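PDB 2EA3: chymotrypsin from Cellulomonas bogoriensis, which probably cleaves peptide bonds as a secreted serine endopeptidase of the chymotrypsin (S1) family, this chain being its protease domain. Local coordinates for residues Phe1-Gly13 / Gly65-Arg79. Sequence-based numbering, arbitrary orientation.
Sequences FDVIGGNAYTIGG and GVNLLAQVNNYSGGR. With SO4 (sulfate ion), chain C.
Val3 CG2 presses on Val66 CG1 at 3.4 Å, tight for two methyls, while Leu68 CD2 lies alongside Val3 CB. Farther along, Ile4 CG1 runs beside Leu69 CD1. With Ile4 CG2 anti to the backbone N, that methyl sits 3.4 Å from Asn73 N, and CD1 reaches the guanidinium of Arg79, whose NH1 and NH2 grip a sulfate. Backbone bonds join strand 2-5 to strand 67-69 (Val3 N to Asn67 O, 173°) and, past a beta bulge, to strand 71-73 (Asn73 N to Gly5 O). These strands lie between the two antiparallel barrels of the chymotrypsin fold, Gly6 bonded to Ile19 of one, Asn73 O to Ser97 OG of the other. Within the type II turn, Gly6 O accepts from Tyr75 OH at 2.7 Å, from above the carbonyl plane, and a water links the hydroxyl to Ala8 N. A phenylalanine in place of Tyr75 would probably leave Gly6 O without this donor and the water without its acceptor. At the far edge Asn67 ND2 bonds Asp2 OD1 (3.1 Å). Phe1 N donates to Gly65 O (2.7 Å) and to a water that donates to Asp2 OD1 and weakly accepts from Asn67 ND2; Asp2 thus probably balances some N-terminal charge.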
loop_
_atom_site.group_PDB
_atom_site.type_symbol
_atom_site.label_atom_id
_atom_site.label_comp_id
_atom_site.label_asym_id
_atom_site.label_seq_id
_atom_site.Cartn_x
_atom_site.Cartn_y
_atom_site.Cartn_z
ATOM N N PHE A 1 -7.412 -18.594 -2.004
ATOM C CA PHE A 1 -7.573 -17.326 -1.232
ATOM C C PHE A 1 -7.371 -16.180 -2.209
ATOM O O PHE A 1 -6.449 -16.230 -3.003
ATOM C CB PHE A 1 -6.525 -17.263 -0.116
ATOM C CG PHE A 1 -6.644 -16.057 0.748
ATOM C CD1 PHE A 1 -5.959 -14.887 0.432
ATOM C CD2 PHE A 1 -7.464 -16.070 1.876
ATOM C CE1 PHE A 1 -6.086 -13.764 1.227
ATOM C CE2 PHE A 1 -7.592 -14.936 2.677
ATOM C CZ PHE A 1 -6.910 -13.788 2.351
ATOM N N ASP A 2 -8.212 -15.144 -2.151
ATOM C CA ASP A 2 -8.080 -14.027 -3.087
ATOM C C ASP A 2 -7.324 -12.872 -2.457
ATOM O O ASP A 2 -7.643 -12.442 -1.347
ATOM C CB ASP A 2 -9.447 -13.534 -3.580
ATOM C CG ASP A 2 -10.183 -14.570 -4.428
ATOM O OD1 ASP A 2 -9.577 -15.572 -4.839
ATOM O OD2 ASP A 2 -11.380 -14.374 -4.690
ATOM N N VAL A 3 -6.325 -12.380 -3.179
ATOM C CA VAL A 3 -5.541 -11.220 -2.755
ATOM C C VAL A 3 -6.103 -10.007 -3.463
ATOM O O VAL A 3 -6.090 -9.934 -4.690
ATOM C CB VAL A 3 -4.034 -11.392 -3.075
ATOM C CG1 VAL A 3 -3.257 -10.039 -2.964
ATOM C CG2 VAL A 3 -3.440 -12.449 -2.148
ATOM N N ILE A 4 -6.621 -9.085 -2.660
ATOM C CA ILE A 4 -7.292 -7.876 -3.123
ATOM C C ILE A 4 -6.647 -6.699 -2.379
ATOM O O ILE A 4 -6.400 -6.778 -1.174
ATOM C CB ILE A 4 -8.798 -7.958 -2.796
ATOM C CG1 ILE A 4 -9.450 -9.128 -3.557
ATOM C CG2 ILE A 4 -9.516 -6.646 -3.123
ATOM C CD1 ILE A 4 -10.727 -9.642 -2.888
ATOM N N GLY A 5 -6.342 -5.627 -3.103
ATOM C CA GLY A 5 -5.788 -4.411 -2.485
ATOM C C GLY A 5 -6.654 -3.884 -1.343
ATOM O O GLY A 5 -7.888 -3.871 -1.430
ATOM N N GLY A 6 -6.007 -3.476 -0.255
ATOM C CA GLY A 6 -6.702 -2.830 0.861
ATOM C C GLY A 6 -7.127 -3.785 1.955
ATOM O O GLY A 6 -7.516 -3.344 3.042
ATOM N N ASN A 7 -7.076 -5.083 1.662
ATOM C CA ASN A 7 -7.425 -6.104 2.667
ATOM C C ASN A 7 -6.307 -6.322 3.691
ATOM O O ASN A 7 -5.126 -6.163 3.385
ATOM C CB ASN A 7 -7.794 -7.428 1.999
ATOM C CG ASN A 7 -9.210 -7.426 1.443
ATOM O OD1 ASN A 7 -9.663 -8.421 0.852
ATOM N ND2 ASN A 7 -9.916 -6.317 1.624
ATOM N N ALA A 8 -6.690 -6.716 4.892
ATOM C CA ALA A 8 -5.714 -7.031 5.936
ATOM C C ALA A 8 -4.944 -8.293 5.567
ATOM O O ALA A 8 -5.478 -9.188 4.903
ATOM C CB ALA A 8 -6.445 -7.244 7.262
ATOM N N TYR A 9 -3.694 -8.381 6.002
ATOM C CA TYR A 9 -3.016 -9.673 6.060
ATOM C C TYR A 9 -2.351 -9.708 7.418
ATOM O O TYR A 9 -2.296 -8.695 8.106
ATOM C CB TYR A 9 -2.015 -9.857 4.912
ATOM C CG TYR A 9 -0.862 -8.868 4.901
ATOM C CD1 TYR A 9 0.401 -9.245 5.385
ATOM C CD2 TYR A 9 -1.022 -7.573 4.394
ATOM C CE1 TYR A 9 1.477 -8.345 5.365
ATOM C CE2 TYR A 9 0.043 -6.670 4.389
ATOM C CZ TYR A 9 1.292 -7.072 4.867
ATOM O OH TYR A 9 2.360 -6.191 4.855
ATOM N N THR A 10 -1.872 -10.868 7.839
ATOM C CA THR A 10 -1.270 -10.912 9.158
ATOM C C THR A 10 0.195 -11.298 9.072
ATOM O O THR A 10 0.614 -12.018 8.145
ATOM C CB THR A 10 -1.990 -11.877 10.092
ATOM O OG1 THR A 10 -1.997 -13.165 9.481
ATOM C CG2 THR A 10 -3.440 -11.396 10.367
ATOM N N ILE A 11 0.964 -10.799 10.029
ATOM C CA ILE A 11 2.378 -11.187 10.163
ATOM C C ILE A 11 2.598 -11.603 11.608
ATOM O O ILE A 11 2.411 -10.790 12.509
ATOM C CB ILE A 11 3.351 -10.031 9.822
ATOM C CG1 ILE A 11 3.053 -9.441 8.450
ATOM C CG2 ILE A 11 4.805 -10.542 9.859
ATOM C CD1 ILE A 11 3.556 -8.043 8.282
ATOM N N GLY A 12 2.993 -12.858 11.823
ATOM C CA GLY A 12 3.069 -13.410 13.179
ATOM C C GLY A 12 1.765 -13.211 13.946
ATOM O O GLY A 12 1.773 -12.917 15.143
ATOM N N GLY A 13 0.642 -13.332 13.248
ATOM C CA GLY A 13 -0.672 -13.210 13.893
ATOM C C GLY A 13 -1.219 -11.803 14.058
ATOM O O GLY A 13 -2.393 -11.618 14.411
ATOM N N GLY A 65 -2.430 -21.614 -4.366
ATOM C CA GLY A 65 -3.741 -21.469 -3.760
ATOM C C GLY A 65 -4.076 -20.013 -3.519
ATOM O O GLY A 65 -5.091 -19.699 -2.904
ATOM N N VAL A 66 -3.219 -19.129 -4.007
ATOM C CA VAL A 66 -3.429 -17.698 -3.802
ATOM C C VAL A 66 -3.733 -17.080 -5.148
ATOM O O VAL A 66 -2.891 -17.127 -6.063
ATOM C CB VAL A 66 -2.203 -17.032 -3.162
ATOM C CG1 VAL A 66 -2.394 -15.526 -3.097
ATOM C CG2 VAL A 66 -1.965 -17.591 -1.770
ATOM N N ASN A 67 -4.932 -16.514 -5.282
ATOM C CA ASN A 67 -5.321 -15.866 -6.519
ATOM C C ASN A 67 -5.036 -14.381 -6.421
ATOM O O ASN A 67 -5.530 -13.717 -5.515
ATOM C CB ASN A 67 -6.806 -16.087 -6.785
ATOM C CG ASN A 67 -7.146 -17.544 -6.919
ATOM O OD1 ASN A 67 -6.527 -18.259 -7.716
ATOM N ND2 ASN A 67 -8.114 -18.010 -6.136
ATOM N N LEU A 68 -4.226 -13.879 -7.337
ATOM C CA LEU A 68 -3.791 -12.481 -7.326
ATOM C C LEU A 68 -4.690 -11.705 -8.275
ATOM O O LEU A 68 -4.670 -11.956 -9.482
ATOM C CB LEU A 68 -2.338 -12.389 -7.795
ATOM C CG LEU A 68 -1.318 -13.131 -6.924
ATOM C CD1 LEU A 68 0.066 -13.159 -7.556
ATOM C CD2 LEU A 68 -1.284 -12.510 -5.526
ATOM N N LEU A 69 -5.462 -10.766 -7.729
ATOM C CA LEU A 69 -6.482 -10.073 -8.498
ATOM C C LEU A 69 -6.092 -8.638 -8.725
ATOM O O LEU A 69 -5.501 -8.004 -7.848
ATOM C CB LEU A 69 -7.818 -10.128 -7.754
ATOM C CG LEU A 69 -8.401 -11.533 -7.566
ATOM C CD1 LEU A 69 -9.716 -11.442 -6.808
ATOM C CD2 LEU A 69 -8.635 -12.207 -8.913
ATOM N N ALA A 70 -6.451 -8.111 -9.893
ATOM C CA ALA A 70 -6.166 -6.722 -10.227
ATOM C C ALA A 70 -7.295 -5.841 -9.678
ATOM O O ALA A 70 -7.961 -5.116 -10.414
ATOM C CB ALA A 70 -6.030 -6.572 -11.721
ATOM N N GLN A 71 -7.506 -5.914 -8.367
ATOM C CA GLN A 71 -8.650 -5.247 -7.737
ATOM C C GLN A 71 -8.240 -4.663 -6.407
ATOM O O GLN A 71 -7.300 -5.147 -5.773
ATOM C CB GLN A 71 -9.785 -6.241 -7.490
ATOM C CG GLN A 71 -10.321 -6.898 -8.749
ATOM C CD GLN A 71 -11.621 -7.599 -8.495
ATOM O OE1 GLN A 71 -12.647 -7.235 -9.074
ATOM N NE2 GLN A 71 -11.610 -8.564 -7.601
ATOM N N VAL A 72 -8.952 -3.612 -6.010
ATOM C CA VAL A 72 -8.838 -2.993 -4.699
ATOM C C VAL A 72 -10.223 -3.017 -4.038
ATOM O O VAL A 72 -11.246 -2.749 -4.686
ATOM C CB VAL A 72 -8.281 -1.534 -4.792
ATOM C CG1 VAL A 72 -8.345 -0.849 -3.439
ATOM C CG2 VAL A 72 -6.835 -1.525 -5.339
ATOM N N ASN A 73 -10.267 -3.376 -2.763
ATOM C CA ASN A 73 -11.525 -3.405 -2.032
ATOM C C ASN A 73 -12.025 -1.974 -1.792
ATOM O O ASN A 73 -11.283 -1.158 -1.241
ATOM C CB ASN A 73 -11.293 -4.106 -0.700
ATOM C CG ASN A 73 -12.579 -4.453 0.024
ATOM O OD1 ASN A 73 -13.661 -3.966 -0.325
ATOM N ND2 ASN A 73 -12.461 -5.293 1.053
ATOM N N ASN A 74 -13.264 -1.658 -2.200
ATOM C CA ASN A 74 -13.812 -0.317 -1.879
ATOM C C ASN A 74 -14.543 -0.219 -0.547
ATOM O O ASN A 74 -15.043 0.861 -0.179
ATOM C CB ASN A 74 -14.671 0.248 -3.025
ATOM C CG ASN A 74 -15.995 -0.479 -3.193
ATOM O OD1 ASN A 74 -16.423 -1.254 -2.345
ATOM N ND2 ASN A 74 -16.655 -0.221 -4.316
ATOM N N TYR A 75 -14.606 -1.343 0.174
ATOM C CA TYR A 75 -15.263 -1.435 1.477
ATOM C C TYR A 75 -16.736 -1.018 1.482
ATOM O O TYR A 75 -17.266 -0.612 2.511
ATOM C CB TYR A 75 -14.463 -0.686 2.543
ATOM C CG TYR A 75 -13.240 -1.482 2.925
ATOM C CD1 TYR A 75 -13.319 -2.463 3.900
ATOM C CD2 TYR A 75 -12.027 -1.282 2.288
ATOM C CE1 TYR A 75 -12.237 -3.231 4.242
ATOM C CE2 TYR A 75 -10.905 -2.064 2.626
ATOM C CZ TYR A 75 -11.025 -3.013 3.622
ATOM O OH TYR A 75 -9.975 -3.803 4.012
ATOM N N SER A 76 -17.373 -1.110 0.323
ATOM C CA SER A 76 -18.822 -0.965 0.226
ATOM C C SER A 76 -19.427 -2.184 -0.449
ATOM O O SER A 76 -20.549 -2.126 -0.955
ATOM C CB SER A 76 -19.178 0.299 -0.548
ATOM O OG SER A 76 -18.924 1.411 0.274
ATOM N N GLY A 77 -18.681 -3.284 -0.448
ATOM C CA GLY A 77 -19.126 -4.521 -1.076
ATOM C C GLY A 77 -18.752 -4.643 -2.538
ATOM O O GLY A 77 -19.233 -5.537 -3.235
ATOM N N GLY A 78 -17.880 -3.758 -3.010
ATOM C CA GLY A 78 -17.455 -3.785 -4.404
ATOM C C GLY A 78 -15.946 -3.816 -4.546
ATOM O O GLY A 78 -15.199 -3.880 -3.549
ATOM N N ARG A 79 -15.492 -3.783 -5.792
ATOM C CA ARG A 79 -14.062 -3.736 -6.064
ATOM C C ARG A 79 -13.779 -2.716 -7.131
ATOM O O ARG A 79 -14.653 -2.395 -7.956
ATOM C CB ARG A 79 -13.505 -5.112 -6.438
ATOM C CG ARG A 79 -13.116 -5.975 -5.197
ATOM C CD ARG A 79 -14.143 -7.025 -5.022
ATOM N NE ARG A 79 -13.911 -7.889 -3.871
ATOM C CZ ARG A 79 -14.319 -7.623 -2.631
ATOM N NH1 ARG A 79 -14.956 -6.490 -2.342
ATOM N NH2 ARG A 79 -14.081 -8.498 -1.666
HETATM S S SO4 C . -16.755 -7.715 0.979
HETATM O O1 SO4 C . -15.982 -6.995 1.988
HETATM O O2 SO4 C . -16.002 -8.879 0.523
HETATM O O3 SO4 C . -18.026 -8.148 1.551
HETATM O O4 SO4 C . -17.026 -6.851 -0.164
HETATM O O HOH W 1 -9.426 -17.992 -3.792
HETATM O O HOH W 2 -9.768 -6.345 5.321
#